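ALDH21) (PDB 5MZ5) catalyses the NADP(+)-dependent oxidation of succinic semialdehyde to succinate, as a moss member of the aldehyde dehydrogenase family. Local coordinates at residues Lys369-Glu377 with Asn409-Val419; Val341-Asn351 with Thr387-Pro398. One frame throughout, in Å; residues are numbered along the deposited sequence.

Interaction 1 of 2, residues Lys369-Glu377 with Asn409-Val419; sequences KGIEDWVKE and NARKEEIFGPV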
loop_
_atom_site.group_PDB
_atom_site.type_symbol
_atom_site.label_atom_id
_atom_site.label_comp_id
_atom_site.label_asym_id
_atom_site.label_seq_id
_atom_site.Cartn_x
_atom_site.Cartn_y
_atom_site.Cartn_z
ATOM N N LYS A 369 15.915 -29.680 35.779
ATOM C CA LYS A 369 17.014 -30.658 35.791
ATOM C C LYS A 369 17.813 -30.605 34.485
ATOM O O LYS A 369 19.039 -30.665 34.535
ATOM C CB LYS A 369 16.500 -32.092 36.047
ATOM C CG LYS A 369 16.105 -32.382 37.485
ATOM C CD LYS A 369 15.546 -33.792 37.600
ATOM C CE LYS A 369 15.010 -34.103 38.977
ATOM N NZ LYS A 369 14.593 -35.528 39.105
ATOM N N GLY A 370 17.106 -30.462 33.355
ATOM C CA GLY A 370 17.685 -30.339 32.019
ATOM C C GLY A 370 18.573 -29.115 31.895
ATOM O O GLY A 370 19.687 -29.209 31.375
ATOM N N ILE A 371 18.091 -27.958 32.401
ATOM C CA ILE A 371 18.827 -26.677 32.409
ATOM C C ILE A 371 20.090 -26.812 33.292
ATOM O O ILE A 371 21.185 -26.460 32.858
ATOM C CB ILE A 371 17.906 -25.498 32.832
ATOM C CG1 ILE A 371 16.813 -25.248 31.776
ATOM C CG2 ILE A 371 18.725 -24.228 33.090
ATOM C CD1 ILE A 371 15.479 -24.670 32.329
ATOM N N GLU A 372 19.926 -27.363 34.510
ATOM C CA GLU A 372 21.002 -27.637 35.464
ATOM C C GLU A 372 22.108 -28.521 34.820
ATOM O O GLU A 372 23.298 -28.245 35.015
ATOM C CB GLU A 372 20.422 -28.326 36.718
ATOM C CG GLU A 372 21.410 -28.470 37.868
ATOM C CD GLU A 372 21.019 -29.443 38.964
ATOM O OE1 GLU A 372 20.056 -30.222 38.775
ATOM O OE2 GLU A 372 21.691 -29.433 40.018
ATOM N N ASP A 373 21.705 -29.559 34.045
ATOM C CA ASP A 373 22.641 -30.455 33.355
ATOM C C ASP A 373 23.466 -29.676 32.326
ATOM O O ASP A 373 24.685 -29.847 32.254
ATOM C CB ASP A 373 21.892 -31.609 32.646
ATOM C CG ASP A 373 21.218 -32.645 33.526
ATOM O OD1 ASP A 373 21.588 -32.747 34.727
ATOM O OD2 ASP A 373 20.318 -33.362 33.015
ATOM N N TRP A 374 22.792 -28.817 31.529
ATOM C CA TRP A 374 23.452 -28.001 30.513
ATOM C C TRP A 374 24.387 -26.977 31.127
ATOM O O TRP A 374 25.441 -26.725 30.557
ATOM C CB TRP A 374 22.443 -27.376 29.541
ATOM C CG TRP A 374 21.871 -28.362 28.563
ATOM C CD1 TRP A 374 22.017 -29.723 28.577
ATOM C CD2 TRP A 374 21.052 -28.059 27.429
ATOM N NE1 TRP A 374 21.339 -30.283 27.523
ATOM C CE2 TRP A 374 20.732 -29.287 26.802
ATOM C CE3 TRP A 374 20.529 -26.864 26.891
ATOM C CZ2 TRP A 374 19.962 -29.353 25.637
ATOM C CZ3 TRP A 374 19.748 -26.937 25.748
ATOM C CH2 TRP A 374 19.454 -28.169 25.148
ATOM N N VAL A 375 24.044 -26.437 32.314
ATOM C CA VAL A 375 24.908 -25.494 33.039
ATOM C C VAL A 375 26.192 -26.233 33.486
ATOM O O VAL A 375 27.300 -25.730 33.246
ATOM C CB VAL A 375 24.159 -24.782 34.206
ATOM C CG1 VAL A 375 25.121 -24.088 35.169
ATOM C CG2 VAL A 375 23.115 -23.796 33.678
ATOM N N LYS A 376 26.040 -27.429 34.110
ATOM C CA LYS A 376 27.171 -28.244 34.566
ATOM C C LYS A 376 28.066 -28.642 33.381
ATOM O O LYS A 376 29.285 -28.514 33.466
ATOM C CB LYS A 376 26.704 -29.487 35.352
ATOM C CG LYS A 376 26.138 -29.170 36.734
ATOM C CD LYS A 376 26.034 -30.408 37.596
ATOM C CE LYS A 376 24.768 -30.490 38.412
ATOM N NZ LYS A 376 23.673 -31.167 37.654
ATOM N N GLU A 377 27.451 -29.053 32.260
ATOM C CA GLU A 377 28.171 -29.420 31.045
ATOM C C GLU A 377 28.970 -28.222 30.489
ATOM O O GLU A 377 30.119 -28.403 30.091
ATOM C CB GLU A 377 27.199 -29.974 29.998
ATOM C CG GLU A 377 27.853 -30.483 28.721
ATOM C CD GLU A 377 27.066 -30.257 27.443
ATOM O OE1 GLU A 377 25.826 -30.092 27.520
ATOM O OE2 GLU A 377 27.687 -30.270 26.356
ATOM N N ASN A 409 26.022 -27.768 24.776
ATOM C CA ASN A 409 24.578 -27.689 24.502
ATOM C C ASN A 409 23.982 -26.334 24.857
ATOM O O ASN A 409 23.090 -25.866 24.145
ATOM C CB ASN A 409 23.814 -28.784 25.226
ATOM C CG ASN A 409 23.911 -30.129 24.571
ATOM O OD1 ASN A 409 23.722 -30.277 23.362
ATOM N ND2 ASN A 409 24.168 -31.151 25.367
ATOM N N ALA A 410 24.488 -25.703 25.945
ATOM C CA ALA A 410 24.053 -24.384 26.411
ATOM C C ALA A 410 24.321 -23.316 25.336
ATOM O O ALA A 410 23.555 -22.365 25.240
ATOM C CB ALA A 410 24.757 -24.023 27.712
ATOM N N ARG A 411 25.360 -23.506 24.498
ATOM C CA ARG A 411 25.705 -22.576 23.424
ATOM C C ARG A 411 25.004 -22.906 22.088
ATOM O O ARG A 411 24.499 -22.006 21.417
ATOM C CB ARG A 411 27.245 -22.470 23.272
ATOM C CG ARG A 411 27.758 -21.627 22.081
ATOM C CD ARG A 411 27.200 -20.198 22.008
ATOM N NE ARG A 411 27.679 -19.482 20.821
ATOM C CZ ARG A 411 27.148 -19.581 19.603
ATOM N NH1 ARG A 411 26.085 -20.344 19.394
ATOM N NH2 ARG A 411 27.675 -18.912 18.588
ATOM N N LYS A 412 24.969 -24.187 21.724
ATOM C CA LYS A 412 24.414 -24.707 20.475
ATOM C C LYS A 412 22.874 -24.705 20.424
ATOM O O LYS A 412 22.292 -24.408 19.372
ATOM C CB LYS A 412 24.992 -26.120 20.249
ATOM C CG LYS A 412 24.572 -26.852 18.972
ATOM C CD LYS A 412 25.430 -28.111 18.697
ATOM C CE LYS A 412 25.600 -29.098 19.848
ATOM N NZ LYS A 412 24.338 -29.807 20.198
ATOM N N GLU A 413 22.220 -25.052 21.542
ATOM C CA GLU A 413 20.764 -25.196 21.595
ATOM C C GLU A 413 20.070 -24.119 22.412
ATOM O O GLU A 413 20.705 -23.417 23.199
ATOM C CB GLU A 413 20.384 -26.579 22.189
ATOM C CG GLU A 413 21.129 -27.783 21.634
ATOM C CD GLU A 413 20.922 -28.093 20.164
ATOM O OE1 GLU A 413 19.868 -27.716 19.602
ATOM O OE2 GLU A 413 21.820 -28.736 19.576
ATOM N N GLU A 414 18.738 -24.049 22.258
ATOM C CA GLU A 414 17.857 -23.174 23.014
ATOM C C GLU A 414 17.801 -23.732 24.437
ATOM O O GLU A 414 17.403 -24.883 24.634
ATOM C CB GLU A 414 16.451 -23.174 22.383
ATOM C CG GLU A 414 15.435 -22.314 23.135
ATOM C CD GLU A 414 14.113 -22.164 22.412
ATOM O OE1 GLU A 414 13.542 -23.202 22.022
ATOM O OE2 GLU A 414 13.641 -21.017 22.239
ATOM N N ILE A 415 18.248 -22.946 25.416
ATOM C CA ILE A 415 18.248 -23.390 26.805
ATOM C C ILE A 415 16.819 -23.245 27.423
ATOM O O ILE A 415 16.413 -24.102 28.202
ATOM C CB ILE A 415 19.393 -22.720 27.621
ATOM C CG1 ILE A 415 19.679 -23.477 28.929
ATOM C CG2 ILE A 415 19.151 -21.231 27.873
ATOM C CD1 ILE A 415 21.232 -23.485 29.369
ATOM N N PHE A 416 16.056 -22.189 27.037
ATOM C CA PHE A 416 14.694 -21.930 27.546
ATOM C C PHE A 416 14.678 -21.920 29.113
ATOM O O PHE A 416 13.848 -22.571 29.757
ATOM C CB PHE A 416 13.701 -22.955 26.936
ATOM C CG PHE A 416 12.383 -22.396 26.473
ATOM C CD1 PHE A 416 12.310 -21.593 25.334
ATOM C CD2 PHE A 416 11.199 -22.714 27.140
ATOM C CE1 PHE A 416 11.078 -21.108 24.877
ATOM C CE2 PHE A 416 9.965 -22.215 26.687
ATOM C CZ PHE A 416 9.917 -21.418 25.562
ATOM N N GLY A 417 15.642 -21.203 29.689
ATOM C CA GLY A 417 15.849 -21.095 31.130
ATOM C C GLY A 417 16.555 -19.808 31.499
ATOM O O GLY A 417 16.993 -19.072 30.602
ATOM N N PRO A 418 16.691 -19.486 32.809
ATOM C CA PRO A 418 17.298 -18.188 33.167
ATOM C C PRO A 418 18.825 -18.246 33.130
ATOM O O PRO A 418 19.490 -18.136 34.161
ATOM C CB PRO A 418 16.703 -17.896 34.554
ATOM C CG PRO A 418 16.487 -19.263 35.156
ATOM C CD PRO A 418 16.237 -20.225 34.013
ATOM N N VAL A 419 19.370 -18.459 31.922
ATOM C CA VAL A 419 20.797 -18.630 31.667
ATOM C C VAL A 419 21.250 -17.709 30.563
ATOM O O VAL A 419 20.659 -17.720 29.479
ATOM C CB VAL A 419 21.201 -20.113 31.370
ATOM C CG1 VAL A 419 22.728 -20.274 31.334
ATOM C CG2 VAL A 419 20.599 -21.075 32.382
HETATM O O HOH W 1 26.212 -27.063 28.062
#
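Two donors meet on OE1 of Glu377: the side-chain amide of Asn409, whose ND2 lies 2.9 Å from OE1, and a water that adds a weak second bond. This N-H...O hydrogen bond from ND2 is bent (135° at the hydrogen) and arrives on the syn side of the carboxylate, tilted out of its plane. The same water donates to the carbonyl O of Trp374 at 2.6 Å and accepts from the backbone N of Ala410, bridging helix 365-380 and helix 409-412. Glu377 can face this helix because its CG stands anti to the backbone N (chi1 -176°); its OE2 takes a weak bond from the backbone N of Asn409 and pairs with Lys381.

Next to these polar groups lies the indole of Trp374. Asn409 CB sits over one face, 3.5 Å from the centroid of the five-membered ring and 12° off its normal, a CH-pi contact. Glu414 O comes to the ring edge, 3.3 Å from CZ3. Lys412 NZ bonds both Asn409 OD1 and Glu413 OE2, so both ends of the Asn409 amide are held. Deeper in, Ile371 puts CD1 3.8 Å from Gly417 CA, where a side chain would clash, and CG2 against Val419.

The carboxylate at the first turn of helix 409-412 is probably stabilised by that helix end, and holds Asn409 with CB over the indole.

Interaction 2 of 2, residues Val341-Asn351 with Thr387-Pro398; sequences VAAVKKLKMGN and TGGNRKGAFIEP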
loop_
_atom_site.group_PDB
_atom_site.type_symbol
_atom_site.label_atom_id
_atom_site.label_comp_id
_atom_site.label_asym_id
_atom_site.label_seq_id
_atom_site.Cartn_x
_atom_site.Cartn_y
_atom_site.Cartn_z
ATOM N N VAL A 341 26.095 -8.833 36.498
ATOM C CA VAL A 341 26.148 -9.872 37.547
ATOM C C VAL A 341 25.557 -9.341 38.872
ATOM O O VAL A 341 24.777 -10.049 39.509
ATOM C CB VAL A 341 27.561 -10.508 37.710
ATOM C CG1 VAL A 341 27.669 -11.346 38.981
ATOM C CG2 VAL A 341 27.933 -11.349 36.490
ATOM N N ALA A 342 25.892 -8.097 39.263
ATOM C CA ALA A 342 25.339 -7.477 40.474
ATOM C C ALA A 342 23.800 -7.366 40.384
ATOM O O ALA A 342 23.103 -7.673 41.355
ATOM C CB ALA A 342 25.959 -6.099 40.712
ATOM N N ALA A 343 23.274 -6.990 39.207
ATOM C CA ALA A 343 21.832 -6.892 38.994
ATOM C C ALA A 343 21.126 -8.261 38.989
ATOM O O ALA A 343 20.036 -8.352 39.551
ATOM C CB ALA A 343 21.521 -6.094 37.737
ATOM N N VAL A 344 21.760 -9.336 38.447
ATOM C CA VAL A 344 21.119 -10.669 38.463
ATOM C C VAL A 344 21.046 -11.202 39.899
ATOM O O VAL A 344 20.076 -11.892 40.228
ATOM C CB VAL A 344 21.599 -11.771 37.442
ATOM C CG1 VAL A 344 22.402 -11.221 36.271
ATOM C CG2 VAL A 344 22.309 -12.940 38.108
ATOM N N LYS A 345 22.048 -10.858 40.750
ATOM C CA LYS A 345 22.115 -11.271 42.154
ATOM C C LYS A 345 21.002 -10.660 43.009
ATOM O O LYS A 345 20.685 -11.203 44.069
ATOM C CB LYS A 345 23.509 -10.979 42.753
ATOM C CG LYS A 345 24.541 -12.028 42.341
ATOM C CD LYS A 345 25.961 -11.587 42.643
ATOM C CE LYS A 345 26.759 -12.656 43.350
ATOM N NZ LYS A 345 27.182 -13.762 42.455
ATOM N N LYS A 346 20.377 -9.575 42.521
ATOM C CA LYS A 346 19.297 -8.857 43.199
ATOM C C LYS A 346 17.911 -9.377 42.815
ATOM O O LYS A 346 16.932 -9.012 43.479
ATOM C CB LYS A 346 19.394 -7.342 42.909
ATOM C CG LYS A 346 20.537 -6.648 43.635
ATOM C CD LYS A 346 20.628 -5.169 43.263
ATOM C CE LYS A 346 21.717 -4.461 44.046
ATOM N NZ LYS A 346 21.544 -2.985 44.035
ATOM N N LEU A 347 17.822 -10.208 41.736
ATOM C CA LEU A 347 16.559 -10.725 41.209
ATOM C C LEU A 347 15.850 -11.641 42.193
ATOM O O LEU A 347 16.435 -12.617 42.646
ATOM C CB LEU A 347 16.724 -11.397 39.833
ATOM C CG LEU A 347 17.214 -10.522 38.661
ATOM C CD1 LEU A 347 17.450 -11.369 37.410
ATOM C CD2 LEU A 347 16.256 -9.363 38.376
ATOM N N LYS A 348 14.603 -11.298 42.557
ATOM C CA LYS A 348 13.820 -12.079 43.514
ATOM C C LYS A 348 13.241 -13.307 42.852
ATOM O O LYS A 348 12.469 -13.205 41.900
ATOM C CB LYS A 348 12.707 -11.253 44.167
ATOM C CG LYS A 348 13.224 -10.145 45.034
ATOM C CD LYS A 348 12.115 -9.330 45.604
ATOM C CE LYS A 348 12.688 -8.366 46.600
ATOM N NZ LYS A 348 11.643 -7.485 47.188
ATOM N N MET A 349 13.628 -14.470 43.370
ATOM C CA MET A 349 13.184 -15.778 42.927
ATOM C C MET A 349 12.306 -16.366 44.028
ATOM O O MET A 349 12.697 -16.382 45.199
ATOM C CB MET A 349 14.392 -16.686 42.648
ATOM C CG MET A 349 14.026 -17.976 41.957
ATOM S SD MET A 349 15.424 -19.072 41.627
ATOM C CE MET A 349 15.734 -19.719 43.248
ATOM N N GLY A 350 11.120 -16.824 43.652
ATOM C CA GLY A 350 10.203 -17.423 44.609
ATOM C C GLY A 350 8.795 -17.605 44.109
ATOM O O GLY A 350 8.567 -17.807 42.912
ATOM N N ASN A 351 7.849 -17.548 45.054
ATOM C CA ASN A 351 6.413 -17.679 44.846
ATOM C C ASN A 351 5.929 -16.702 43.748
ATOM O O ASN A 351 5.966 -15.490 43.964
ATOM C CB ASN A 351 5.675 -17.446 46.172
ATOM C CG ASN A 351 4.178 -17.618 46.116
ATOM O OD1 ASN A 351 3.574 -17.815 45.059
ATOM N ND2 ASN A 351 3.552 -17.557 47.278
ATOM N N THR A 387 27.657 -16.521 38.323
ATOM C CA THR A 387 26.601 -16.526 39.347
ATOM C C THR A 387 25.561 -17.611 39.034
ATOM O O THR A 387 25.449 -18.040 37.883
ATOM C CB THR A 387 25.972 -15.119 39.473
ATOM O OG1 THR A 387 25.148 -15.067 40.635
ATOM C CG2 THR A 387 25.199 -14.690 38.211
ATOM N N GLY A 388 24.809 -18.020 40.051
ATOM C CA GLY A 388 23.732 -18.999 39.938
ATOM C C GLY A 388 24.166 -20.404 39.582
ATOM O O GLY A 388 25.217 -20.867 40.032
ATOM N N GLY A 389 23.340 -21.079 38.787
ATOM C CA GLY A 389 23.601 -22.450 38.347
ATOM C C GLY A 389 23.068 -23.555 39.247
ATOM O O GLY A 389 23.235 -24.737 38.927
ATOM N N ASN A 390 22.435 -23.195 40.382
ATOM C CA ASN A 390 21.881 -24.183 41.310
ATOM C C ASN A 390 20.382 -24.401 41.112
ATOM O O ASN A 390 19.650 -23.466 40.754
ATOM C CB ASN A 390 22.188 -23.842 42.769
ATOM C CG ASN A 390 23.667 -23.748 43.099
ATOM O OD1 ASN A 390 24.143 -22.742 43.616
ATOM N ND2 ASN A 390 24.427 -24.791 42.838
ATOM N N ARG A 391 19.944 -25.651 41.327
ATOM C CA ARG A 391 18.550 -26.061 41.206
ATOM C C ARG A 391 17.970 -26.342 42.595
ATOM O O ARG A 391 18.640 -26.918 43.454
ATOM C CB ARG A 391 18.420 -27.289 40.287
ATOM C CG ARG A 391 16.996 -27.629 39.864
ATOM C CD ARG A 391 16.925 -29.049 39.349
ATOM N NE ARG A 391 16.201 -29.918 40.276
ATOM C CZ ARG A 391 16.685 -31.038 40.796
ATOM N NH1 ARG A 391 17.901 -31.456 40.477
ATOM N NH2 ARG A 391 15.951 -31.758 41.627
ATOM N N LYS A 392 16.721 -25.926 42.801
ATOM C CA LYS A 392 15.946 -26.115 44.023
ATOM C C LYS A 392 14.550 -26.509 43.501
ATOM O O LYS A 392 13.745 -25.628 43.179
ATOM C CB LYS A 392 15.924 -24.789 44.806
ATOM C CG LYS A 392 15.613 -24.893 46.301
ATOM C CD LYS A 392 15.223 -23.514 46.897
ATOM C CE LYS A 392 13.809 -23.071 46.528
ATOM N NZ LYS A 392 13.604 -21.602 46.674
ATOM N N GLY A 393 14.327 -27.822 43.333
ATOM C CA GLY A 393 13.094 -28.369 42.774
ATOM C C GLY A 393 12.934 -27.958 41.319
ATOM O O GLY A 393 13.765 -28.315 40.485
ATOM N N ALA A 394 11.888 -27.168 41.010
ATOM C CA ALA A 394 11.632 -26.664 39.657
ATOM C C ALA A 394 12.295 -25.285 39.433
ATOM O O ALA A 394 12.291 -24.772 38.311
ATOM C CB ALA A 394 10.133 -26.597 39.385
ATOM N N PHE A 395 12.890 -24.709 40.493
ATOM C CA PHE A 395 13.579 -23.425 40.444
ATOM C C PHE A 395 15.039 -23.557 40.002
ATOM O O PHE A 395 15.762 -24.433 40.476
ATOM C CB PHE A 395 13.531 -22.727 41.815
ATOM C CG PHE A 395 12.197 -22.112 42.166
ATOM C CD1 PHE A 395 11.885 -20.816 41.770
ATOM C CD2 PHE A 395 11.263 -22.817 42.917
ATOM C CE1 PHE A 395 10.659 -20.236 42.119
ATOM C CE2 PHE A 395 10.031 -22.232 43.263
ATOM C CZ PHE A 395 9.737 -20.950 42.853
ATOM N N ILE A 396 15.456 -22.672 39.087
ATOM C CA ILE A 396 16.824 -22.535 38.593
ATOM C C ILE A 396 17.207 -21.109 38.915
ATOM O O ILE A 396 16.495 -20.174 38.529
ATOM C CB ILE A 396 16.977 -22.849 37.058
ATOM C CG1 ILE A 396 16.858 -24.358 36.764
ATOM C CG2 ILE A 396 18.302 -22.306 36.482
ATOM C CD1 ILE A 396 18.145 -25.252 37.201
ATOM N N GLU A 397 18.328 -20.938 39.613
ATOM C CA GLU A 397 18.860 -19.615 39.946
ATOM C C GLU A 397 19.200 -18.848 38.654
ATOM O O GLU A 397 19.638 -19.480 37.681
ATOM C CB GLU A 397 20.132 -19.752 40.784
ATOM C CG GLU A 397 19.867 -20.086 42.231
ATOM C CD GLU A 397 21.112 -20.311 43.066
ATOM O OE1 GLU A 397 21.000 -20.234 44.311
ATOM O OE2 GLU A 397 22.194 -20.574 42.490
ATOM N N PRO A 398 19.001 -17.507 38.603
ATOM C CA PRO A 398 19.423 -16.764 37.389
ATOM C C PRO A 398 20.946 -16.939 37.249
ATOM O O PRO A 398 21.701 -16.742 38.207
ATOM C CB PRO A 398 18.976 -15.324 37.659
ATOM C CG PRO A 398 18.780 -15.238 39.117
ATOM C CD PRO A 398 18.521 -16.603 39.672
#
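Val344 and Thr387 mark the tight end of this contact: their CG2 methyls are 3.4 Å apart, closer than carbons usually pack, and Val344 carries a nearly eclipsed first torsion (chi1 -17°). Pro398 lies alongside, its CG 3.8 Å from Val344 O and its CB touching the methyls of Val344 and Leu347, while Phe313 of helix 301-313 packs on both Val344 and Pro398. Thr387 has OG1 anti to the backbone N (chi1 -169°), which presents the hydroxyl to Lys345, whose bent, exposed chain folds back to place NZ 3.0 Å from OG1. Replacing the threonine with an alanine removes both branches, and would probably leave the Lys345 ammonium without this partner and a gap beside the Val344 methyl.

Further along, Met349 runs extended and then bends at its last torsion. Its CG passes 3.6 Å from CD1 of Phe395, and SD lies 5.2 Å from the ring centroid, an oblique Met-aromatic contact, while also approaching Ile396 O. The ring offers its edge to Gly350 O, which lies in the ring plane 3.3 Å from CE1. Toward solvent the fit loosens: the methyl of Met349 comes no nearer than 4.3 Å to Glu397 CG, and Lys392 merely borders it.

Phe395 closes a type II' turn begun at Lys392, with Gly393 taking the positive phi that such turns favour. A tight beta hairpin is thus laid against the segment leaving helix 333-345, at the edge of the catalytic domain of the aldehyde dehydrogenase fold.

In the fold
Interactions 1 and 2, centres 14 Å apart, meet through helix 365-380, part of interaction 1, which packs on the hairpin of interaction 2. Its Glu372 reaches Arg391 of that hairpin, with OE1 3.0 Å from NH1 in a salt bridge, and Ile396 packs on Ile371. Pro418 CG comes 3.5 Å from Ile396 O, near where strand 395-402 runs parallel to strand 419-425. Interaction 1 is the closer to catalysis: it holds Glu414, an NADP(+)-binding residue though no cofactor is bound here, whose OE2 accepts from Gly288 N, and Phe416 sets its ring almost perpendicular to that of Trp188, another cofactor-binding residue. Interaction 2 stands farther off, its Leu347 side chain about 9 Å from that of succinate-binding Tyr314.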